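Local structure of histone RNA hairpin-binding protein (Drosophila melanogaster, 4TV0) at residues L12-R15 with Q16-D20. The protein binds the stem-loop of histone mRNA, takes part in 3' processing of histone pre-mRNA and couples histone mRNA production to the cell cycle. The protein carries 2 engineered substitutions. Numbering follows the deposited sequence.
Sequences LSRR and QKQID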
loop_
_atom_site.group_PDB
_atom_site.type_symbol
_atom_site.label_atom_id
_atom_site.label_comp_id
_atom_site.label_asym_id
_atom_site.label_seq_id
_atom_site.Cartn_x
_atom_site.Cartn_y
_atom_site.Cartn_z
ATOM N N LEU A 12 -7.033 0.339 -6.181
ATOM C CA LEU A 12 -5.742 -0.030 -6.768
ATOM C C LEU A 12 -4.801 1.161 -6.953
ATOM O O LEU A 12 -3.632 1.103 -6.572
ATOM C CB LEU A 12 -5.916 -0.767 -8.098
ATOM C CG LEU A 12 -6.428 -2.201 -7.944
ATOM C CD1 LEU A 12 -6.390 -2.968 -9.265
ATOM C CD2 LEU A 12 -5.618 -2.892 -6.853
ATOM N N SER A 13 -5.311 2.246 -7.524
ATOM C CA SER A 13 -4.447 3.383 -7.810
ATOM C C SER A 13 -3.961 4.091 -6.536
ATOM O O SER A 13 -2.828 4.564 -6.496
ATOM C CB SER A 13 -5.124 4.360 -8.763
ATOM O OG SER A 13 -6.229 4.956 -8.137
ATOM N N ARG A 14 -4.796 4.154 -5.501
ATOM C CA ARG A 14 -4.374 4.760 -4.247
ATOM C C ARG A 14 -3.351 3.853 -3.568
ATOM O O ARG A 14 -2.415 4.309 -2.911
ATOM C CB ARG A 14 -5.560 4.961 -3.294
ATOM C CG ARG A 14 -5.141 5.238 -1.837
ATOM C CD ARG A 14 -6.315 5.417 -0.845
ATOM N NE ARG A 14 -6.939 4.146 -0.473
ATOM C CZ ARG A 14 -8.146 3.757 -0.879
ATOM N NH1 ARG A 14 -8.860 4.562 -1.653
ATOM N NH2 ARG A 14 -8.646 2.574 -0.510
ATOM N N ARG A 15 -3.556 2.551 -3.686
ATOM C CA ARG A 15 -2.640 1.641 -3.041
ATOM C C ARG A 15 -1.287 1.738 -3.751
ATOM O O ARG A 15 -0.233 1.702 -3.115
ATOM C CB ARG A 15 -3.181 0.218 -3.044
ATOM C CG ARG A 15 -4.306 -0.009 -2.054
ATOM C CD ARG A 15 -4.766 -1.469 -2.127
ATOM N NE ARG A 15 -5.824 -1.799 -1.179
ATOM C CZ ARG A 15 -6.431 -2.983 -1.148
ATOM N NH1 ARG A 15 -6.077 -3.951 -1.993
ATOM N NH2 ARG A 15 -7.376 -3.214 -0.257
ATOM N N GLN A 16 -1.325 1.916 -5.063
ATOM C CA GLN A 16 -0.111 1.970 -5.850
ATOM C C GLN A 16 0.653 3.240 -5.485
ATOM O O GLN A 16 1.875 3.295 -5.591
ATOM C CB GLN A 16 -0.469 1.933 -7.335
ATOM C CG GLN A 16 0.714 1.888 -8.280
ATOM C CD GLN A 16 1.787 0.908 -7.833
ATOM O OE1 GLN A 16 1.629 -0.316 -7.948
ATOM N NE2 GLN A 16 2.892 1.443 -7.319
ATOM N N LYS A 17 -0.081 4.248 -5.021
ATOM C CA LYS A 17 0.474 5.562 -4.770
ATOM C C LYS A 17 1.218 5.515 -3.446
ATOM O O LYS A 17 2.348 5.979 -3.344
ATOM C CB LYS A 17 -0.643 6.622 -4.759
ATOM C CG LYS A 17 -0.200 8.087 -4.835
ATOM C CD LYS A 17 -1.333 9.038 -4.420
ATOM C CE LYS A 17 -0.820 10.430 -4.028
ATOM N NZ LYS A 17 -1.723 11.128 -3.047
ATOM N N GLN A 18 0.579 4.938 -2.435
ATOM C CA GLN A 18 1.225 4.701 -1.149
ATOM C C GLN A 18 2.541 3.938 -1.344
ATOM O O GLN A 18 3.557 4.234 -0.708
ATOM C CB GLN A 18 0.309 3.878 -0.246
ATOM C CG GLN A 18 -0.915 4.591 0.261
ATOM C CD GLN A 18 -1.940 3.623 0.831
ATOM O OE1 GLN A 18 -2.382 2.691 0.149
ATOM N NE2 GLN A 18 -2.307 3.823 2.087
ATOM N N ILE A 19 2.497 2.948 -2.228
ATOM C CA ILE A 19 3.663 2.152 -2.563
ATOM C C ILE A 19 4.725 2.992 -3.243
ATOM O O ILE A 19 5.872 2.993 -2.813
ATOM C CB ILE A 19 3.288 0.979 -3.464
ATOM C CG1 ILE A 19 2.627 -0.114 -2.629
ATOM C CG2 ILE A 19 4.511 0.430 -4.180
ATOM C CD1 ILE A 19 1.877 -1.133 -3.473
ATOM N N ASP A 20 4.332 3.710 -4.291
ATOM C CA ASP A 20 5.247 4.603 -4.989
ATOM C C ASP A 20 5.961 5.515 -4.011
ATOM O O ASP A 20 7.180 5.560 -3.989
ATOM C CB ASP A 20 4.522 5.417 -6.058
ATOM C CG ASP A 20 4.269 4.616 -7.304
ATOM O OD1 ASP A 20 4.484 3.385 -7.262
ATOM O OD2 ASP A 20 3.861 5.199 -8.327
#
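Gln18 N and Arg14 O join by a nearly straight i-to-i+4 hydrogen bond (N-H...O 173°), and Gln16 N to Leu12 O (2.9 Å) and Ile19 N to Arg15 O (3.1 Å) repeat the pattern along helix 9-22. At Lys17 it slackens, the N-H making weak bonds to both Ser13 O and Arg14 O. Gln18 sends its extended chain back alongside the preceding turn, because CG stands beside the backbone N (chi1 -70°); OE1 thereby comes within 3.4 Å of Arg15 CA and 4.0 Å of Arg15 CG. The other end of the amide, NE2, is bonded to Asp60 of helix 56-67, which fixes the direction of the group, and the side chain also touches Phe59 and Val63. With an alanine here, Asp60 would probably lose this amide partner, and a gap would be likely to open beside Phe59 and Val63. Arg15 runs out extended; its NH1 hydrogen-bonds the carbonyl oxygens of Lys50 and Gly52, and it makes a cation-pi contact with Phe59. One helix thus illustrates a division of labour within the RNA-binding domain: Arg15 and Gln18 tie it to the rest of the fold, while Arg14 and Lys17 pack on RNA phosphates, Arg14 through a long, weak ion pair from NH2, consistent with their positive charge helping to hold the histone stem-loop.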